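Local atomic coordinates of transcriptional regulator, HTH_3 family (Vibrio cholerae, PDB entry 1Y9Q), a protein that probably binds DNA as a dimeric transcriptional regulator, joining a helix-turn-helix region to a cupin domain that holds zinc and D-methionine. Residues I136-F141 against G163-T168; S10-Q15 against A69-D74. One frame throughout, in Å; residues are numbered along the deposited sequence.

Interaction 1 of 2, residues I136-F141 against G163-T168; sequences IMKVFF and GYAAVT. With ZN (zinc ion), chain B; MED (D-methionine), chain C.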
loop_
_atom_site.group_PDB
_atom_site.type_symbol
_atom_site.label_atom_id
_atom_site.label_comp_id
_atom_site.label_asym_id
_atom_site.label_seq_id
_atom_site.Cartn_x
_atom_site.Cartn_y
_atom_site.Cartn_z
ATOM N N ILE A 136 -13.710 -15.692 -5.474
ATOM C CA ILE A 136 -12.522 -15.340 -6.230
ATOM C C ILE A 136 -11.914 -14.116 -5.552
ATOM O O ILE A 136 -12.626 -13.179 -5.194
ATOM C CB ILE A 136 -12.882 -14.992 -7.695
ATOM C CG1 ILE A 136 -13.441 -16.231 -8.401
ATOM C CG2 ILE A 136 -11.655 -14.462 -8.429
ATOM C CD1 ILE A 136 -13.923 -15.958 -9.811
HETATM N N MSE A 137 -10.601 -14.132 -5.368
HETATM C CA MSE A 137 -9.918 -13.021 -4.721
HETATM C C MSE A 137 -8.562 -12.800 -5.377
HETATM O O MSE A 137 -8.130 -13.607 -6.195
HETATM C CB MSE A 137 -9.711 -13.335 -3.236
HETATM C CG MSE A 137 -8.584 -14.331 -2.992
HETATM SE SE MSE A 137 -8.157 -14.564 -1.133
HETATM C CE MSE A 137 -7.440 -12.795 -0.770
ATOM N N LYS A 138 -7.901 -11.696 -5.030
ATOM C CA LYS A 138 -6.570 -11.419 -5.557
ATOM C C LYS A 138 -5.659 -10.992 -4.408
ATOM O O LYS A 138 -6.112 -10.399 -3.439
ATOM C CB LYS A 138 -6.614 -10.347 -6.655
ATOM C CG LYS A 138 -7.370 -9.078 -6.307
ATOM C CD LYS A 138 -7.310 -8.100 -7.489
ATOM C CE LYS A 138 -8.031 -6.792 -7.197
ATOM N NZ LYS A 138 -7.924 -5.857 -8.354
ATOM N N VAL A 139 -4.380 -11.334 -4.509
ATOM C CA VAL A 139 -3.418 -11.007 -3.464
ATOM C C VAL A 139 -2.262 -10.237 -4.076
ATOM O O VAL A 139 -1.681 -10.673 -5.068
ATOM C CB VAL A 139 -2.869 -12.294 -2.815
ATOM C CG1 VAL A 139 -1.900 -11.949 -1.691
ATOM C CG2 VAL A 139 -4.020 -13.134 -2.277
ATOM N N PHE A 140 -1.919 -9.104 -3.480
ATOM C CA PHE A 140 -0.837 -8.280 -4.007
ATOM C C PHE A 140 0.503 -8.453 -3.286
ATOM O O PHE A 140 0.566 -8.468 -2.056
ATOM C CB PHE A 140 -1.250 -6.806 -3.950
ATOM C CG PHE A 140 -0.287 -5.872 -4.638
ATOM C CD1 PHE A 140 -0.428 -5.583 -5.994
ATOM C CD2 PHE A 140 0.751 -5.277 -3.928
ATOM C CE1 PHE A 140 0.451 -4.711 -6.631
ATOM C CE2 PHE A 140 1.639 -4.402 -4.560
ATOM C CZ PHE A 140 1.485 -4.119 -5.913
ATOM N N PHE A 141 1.567 -8.592 -4.072
ATOM C CA PHE A 141 2.931 -8.725 -3.568
ATOM C C PHE A 141 3.885 -8.807 -4.760
ATOM O O PHE A 141 3.471 -9.157 -5.865
ATOM C CB PHE A 141 3.074 -9.944 -2.631
ATOM C CG PHE A 141 2.932 -11.280 -3.302
ATOM C CD1 PHE A 141 3.994 -11.841 -4.002
ATOM C CD2 PHE A 141 1.747 -12.003 -3.192
ATOM C CE1 PHE A 141 3.886 -13.100 -4.582
ATOM C CE2 PHE A 141 1.625 -13.268 -3.771
ATOM C CZ PHE A 141 2.697 -13.818 -4.466
ATOM N N GLY A 163 -1.500 -6.910 -0.139
ATOM C CA GLY A 163 -2.915 -6.636 0.007
ATOM C C GLY A 163 -3.791 -7.797 -0.402
ATOM O O GLY A 163 -3.310 -8.779 -0.966
ATOM N N TYR A 164 -5.082 -7.674 -0.111
ATOM C CA TYR A 164 -6.057 -8.709 -0.432
ATOM C C TYR A 164 -7.299 -8.038 -0.989
ATOM O O TYR A 164 -7.687 -6.972 -0.523
ATOM C CB TYR A 164 -6.447 -9.480 0.825
ATOM C CG TYR A 164 -5.305 -9.691 1.785
ATOM C CD1 TYR A 164 -4.872 -8.660 2.620
ATOM C CD2 TYR A 164 -4.639 -10.912 1.844
ATOM C CE1 TYR A 164 -3.803 -8.841 3.491
ATOM C CE2 TYR A 164 -3.569 -11.104 2.711
ATOM C CZ TYR A 164 -3.158 -10.065 3.528
ATOM O OH TYR A 164 -2.098 -10.254 4.373
ATOM N N ALA A 165 -7.927 -8.664 -1.977
ATOM C CA ALA A 165 -9.132 -8.098 -2.560
ATOM C C ALA A 165 -10.096 -9.180 -3.027
ATOM O O ALA A 165 -9.694 -10.167 -3.641
ATOM C CB ALA A 165 -8.769 -7.188 -3.730
ATOM N N ALA A 166 -11.370 -8.989 -2.718
ATOM C CA ALA A 166 -12.396 -9.929 -3.139
ATOM C C ALA A 166 -12.801 -9.485 -4.539
ATOM O O ALA A 166 -13.127 -8.314 -4.745
ATOM C CB ALA A 166 -13.585 -9.862 -2.198
ATOM N N VAL A 167 -12.750 -10.398 -5.505
ATOM C CA VAL A 167 -13.130 -10.057 -6.871
ATOM C C VAL A 167 -14.631 -10.299 -7.000
ATOM O O VAL A 167 -15.344 -9.521 -7.642
ATOM C CB VAL A 167 -12.356 -10.892 -7.901
ATOM C CG1 VAL A 167 -12.629 -10.364 -9.299
ATOM C CG2 VAL A 167 -10.863 -10.821 -7.600
ATOM N N THR A 168 -15.105 -11.391 -6.406
ATOM C CA THR A 168 -16.532 -11.667 -6.385
ATOM C C THR A 168 -16.963 -10.817 -5.197
ATOM O O THR A 168 -16.116 -10.435 -4.386
ATOM C CB THR A 168 -16.828 -13.156 -6.108
ATOM O OG1 THR A 168 -15.994 -13.625 -5.040
ATOM C CG2 THR A 168 -16.570 -13.986 -7.355
HETATM ZN ZN ZN B . -0.752 -9.377 5.887
HETATM N N MED C . -1.994 -10.425 7.403
HETATM C CA MED C . -3.174 -9.581 7.748
HETATM C C MED C . -3.100 -8.221 7.041
HETATM O O MED C . -2.166 -7.905 6.291
HETATM C CB MED C . -4.466 -10.344 7.375
HETATM C CG MED C . -5.820 -9.720 7.643
HETATM S SD MED C . -5.983 -9.665 9.454
HETATM C CE MED C . -6.000 -11.346 9.894
HETATM O OXT MED C . -3.995 -7.397 7.225
#
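Lys138 and Ala165 face each other as a hydrogen-bonded pair of two antiparallel strands in the four-stranded sheet of the cupin beta-barrel, with Lys138 N to Ala165 O at 2.7 Å and both bonds of the pair in the carbonyl planes. Phe140 and Gly163 form the next such pair. On the face that Lys138 shares with Ala165, Lys138 CG stands between its own backbone N and carbonyl carbon (chi1 50°), which sets it only 3.5 Å from Ala165 CB, a tight carbon contact; the extended chain then runs past that methyl to a cation-pi contact with Trp145. The other face carries Met137, a selenomethionine, with Val139, Tyr164 and Ala166. Here the chain of Met137 bends at its far end and brings CE to 3.8 Å from Tyr164 CB, alongside the tyrosine, while Phe173, Ile130 and Val132 of the facing sheet pack round it. Tyr164 binds zinc through OH at 2.2 Å, the metal lying in the ring plane. D-methionine chelates the same ion through its N and O, and His122, Glu128 and His162 complete the site. Next to Met137, Ile136 O takes two N-H groups on the same face of its carbonyl, Val167 N at 2.8 Å and Thr168 N at 3.3 Å. Thr168 OG1, also bonded to Lys170 O, receives the nearly straight bond (177°) from Ile136 N at 3.1 Å.

Interaction 2 of 2, residues S10-Q15 against A69-D74; sequences SQIANQ and AFFAND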
loop_
_atom_site.group_PDB
_atom_site.type_symbol
_atom_site.label_atom_id
_atom_site.label_comp_id
_atom_site.label_asym_id
_atom_site.label_seq_id
_atom_site.Cartn_x
_atom_site.Cartn_y
_atom_site.Cartn_z
ATOM N N SER A 10 -11.022 0.679 24.106
ATOM C CA SER A 10 -10.400 0.510 25.415
ATOM C C SER A 10 -9.498 -0.716 25.461
ATOM O O SER A 10 -8.416 -0.678 26.056
ATOM C CB SER A 10 -11.462 0.420 26.514
ATOM O OG SER A 10 -12.260 -0.737 26.373
ATOM N N GLN A 11 -9.935 -1.803 24.837
ATOM C CA GLN A 11 -9.128 -3.017 24.818
ATOM C C GLN A 11 -7.782 -2.755 24.143
ATOM O O GLN A 11 -6.729 -3.100 24.679
ATOM C CB GLN A 11 -9.859 -4.139 24.079
ATOM C CG GLN A 11 -8.945 -5.277 23.649
ATOM C CD GLN A 11 -8.257 -5.972 24.812
ATOM O OE1 GLN A 11 -7.162 -6.519 24.658
ATOM N NE2 GLN A 11 -8.902 -5.972 25.977
ATOM N N ILE A 12 -7.821 -2.146 22.965
ATOM C CA ILE A 12 -6.594 -1.850 22.233
ATOM C C ILE A 12 -5.750 -0.802 22.947
ATOM O O ILE A 12 -4.527 -0.920 23.029
ATOM C CB ILE A 12 -6.904 -1.342 20.804
ATOM C CG1 ILE A 12 -7.643 -2.425 20.016
ATOM C CG2 ILE A 12 -5.614 -0.963 20.086
ATOM C CD1 ILE A 12 -6.890 -3.734 19.914
ATOM N N ALA A 13 -6.409 0.230 23.460
ATOM C CA ALA A 13 -5.706 1.301 24.158
ATOM C C ALA A 13 -4.883 0.758 25.322
ATOM O O ALA A 13 -3.672 1.009 25.421
ATOM C CB ALA A 13 -6.715 2.339 24.670
ATOM N N ASN A 14 -5.540 0.008 26.202
ATOM C CA ASN A 14 -4.859 -0.542 27.364
ATOM C C ASN A 14 -3.747 -1.546 27.044
ATOM O O ASN A 14 -2.667 -1.477 27.629
ATOM C CB ASN A 14 -5.869 -1.181 28.326
ATOM C CG ASN A 14 -6.871 -0.169 28.881
ATOM O OD1 ASN A 14 -6.562 1.016 29.024
ATOM N ND2 ASN A 14 -8.072 -0.640 29.211
ATOM N N GLN A 15 -3.992 -2.474 26.126
ATOM C CA GLN A 15 -2.957 -3.463 25.806
ATOM C C GLN A 15 -1.792 -2.852 25.032
ATOM O O GLN A 15 -0.642 -3.238 25.241
ATOM C CB GLN A 15 -3.547 -4.644 25.033
ATOM C CG GLN A 15 -2.552 -5.802 24.774
ATOM C CD GLN A 15 -1.918 -6.371 26.044
ATOM O OE1 GLN A 15 -2.291 -6.010 27.164
ATOM N NE2 GLN A 15 -0.954 -7.269 25.868
ATOM N N ALA A 69 -1.117 -10.513 20.161
ATOM C CA ALA A 69 -0.617 -9.828 21.350
ATOM C C ALA A 69 -1.523 -8.689 21.813
ATOM O O ALA A 69 -1.523 -8.327 22.994
ATOM C CB ALA A 69 0.790 -9.297 21.090
ATOM N N PHE A 70 -2.293 -8.124 20.889
ATOM C CA PHE A 70 -3.196 -7.029 21.236
ATOM C C PHE A 70 -4.353 -7.471 22.131
ATOM O O PHE A 70 -5.095 -6.636 22.649
ATOM C CB PHE A 70 -3.755 -6.376 19.972
ATOM C CG PHE A 70 -2.830 -5.373 19.354
ATOM C CD1 PHE A 70 -2.310 -5.576 18.076
ATOM C CD2 PHE A 70 -2.468 -4.220 20.052
ATOM C CE1 PHE A 70 -1.440 -4.644 17.502
ATOM C CE2 PHE A 70 -1.601 -3.284 19.489
ATOM C CZ PHE A 70 -1.085 -3.496 18.209
ATOM N N PHE A 71 -4.493 -8.780 22.321
ATOM C CA PHE A 71 -5.568 -9.330 23.142
ATOM C C PHE A 71 -5.059 -10.261 24.248
ATOM O O PHE A 71 -5.842 -10.936 24.912
ATOM C CB PHE A 71 -6.542 -10.076 22.231
ATOM C CG PHE A 71 -7.051 -9.243 21.091
ATOM C CD1 PHE A 71 -8.223 -8.507 21.216
ATOM C CD2 PHE A 71 -6.325 -9.151 19.905
ATOM C CE1 PHE A 71 -8.666 -7.688 20.176
ATOM C CE2 PHE A 71 -6.755 -8.338 18.861
ATOM C CZ PHE A 71 -7.930 -7.603 18.996
ATOM N N ALA A 72 -3.747 -10.270 24.456
ATOM C CA ALA A 72 -3.115 -11.132 25.450
ATOM C C ALA A 72 -3.620 -10.981 26.884
ATOM O O ALA A 72 -3.470 -11.895 27.692
ATOM C CB ALA A 72 -1.608 -10.926 25.415
ATOM N N ASN A 73 -4.205 -9.832 27.203
ATOM C CA ASN A 73 -4.722 -9.578 28.549
ATOM C C ASN A 73 -6.042 -10.306 28.776
ATOM O O ASN A 73 -6.444 -10.552 29.916
ATOM C CB ASN A 73 -4.935 -8.080 28.741
ATOM C CG ASN A 73 -5.957 -7.522 27.780
ATOM O OD1 ASN A 73 -7.127 -7.353 28.123
ATOM N ND2 ASN A 73 -5.524 -7.252 26.557
ATOM N N ASP A 74 -6.715 -10.634 27.679
ATOM C CA ASP A 74 -7.995 -11.327 27.725
ATOM C C ASP A 74 -8.089 -12.184 26.463
ATOM O O ASP A 74 -8.886 -11.908 25.561
ATOM C CB ASP A 74 -9.135 -10.310 27.762
ATOM C CG ASP A 74 -10.467 -10.933 28.133
ATOM O OD1 ASP A 74 -10.571 -12.179 28.144
ATOM O OD2 ASP A 74 -11.414 -10.167 28.405
#
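In the helical region that contains the helix-turn-helix, Gln11 and Gln15, one turn apart on helix 5-22, reach across to the loop that leads into helix 76-80. The amides of Gln11 and Asn73 approach from opposite directions and pair through two hydrogen bonds. Asn73 ND2 gives a short, straight bond to Gln11 OE1 (2.6 Å, 172°), and Gln11 NE2 returns one to Asn73 OD1 at 3.1 Å. Each donor sits on a lone pair of the opposite carbonyl, and the two amide planes are nearly coplanar (14°); with both bonds made, neither amide can turn without breaking one. Gln11 OE1 also lies 2.9 Å from Phe70 O, two acceptors that do not bond. The Gln11 chain turns at CG (chi2 61°), which also brings CG obliquely to the Phe71 ring. Gln15 bends in the same sense and runs antiparallel to Asn73 alongside it; its NE2 bonds to Ala69 O at 3.1 Å, nearly in line with the C=O but tilted from the glutamine's own amide plane. A type I turn from Phe71 to Asp74 presents Asn73 to the helix. Ile12 CD1 lies 4.1 Å from both Phe70 CB and Phe71 CZ. Beyond the contact, Phe70 packs on Leu56, Ile59 and Ala60 of helix 53-63, while Gln11 and Phe71 touch Leu77 and Leu78 of helix 76-80.

From the N terminus, helix 5-22 supplies the first half of interaction 2. The chain then runs through three more helices before 69-74 returns to it, closing a loop of 53 residues with no strand in it. Helix 76-80 and the first strands of the cupin domain follow, and 136-141 opens interaction 1, which 163-168 closes after 21 residues containing strands 144-148 and 153-157. The two loops are in series, neither nested nor crossed. The centres of interactions 1 and 2 lie about 29 Å apart, and the nearest atoms of interactions 1 and 2 about 14 Å apart. Interaction 2 joins helix 5-22 to the loop between helices 53-63 and 76-80; interaction 1 joins neighbouring strands of the cupin sheet.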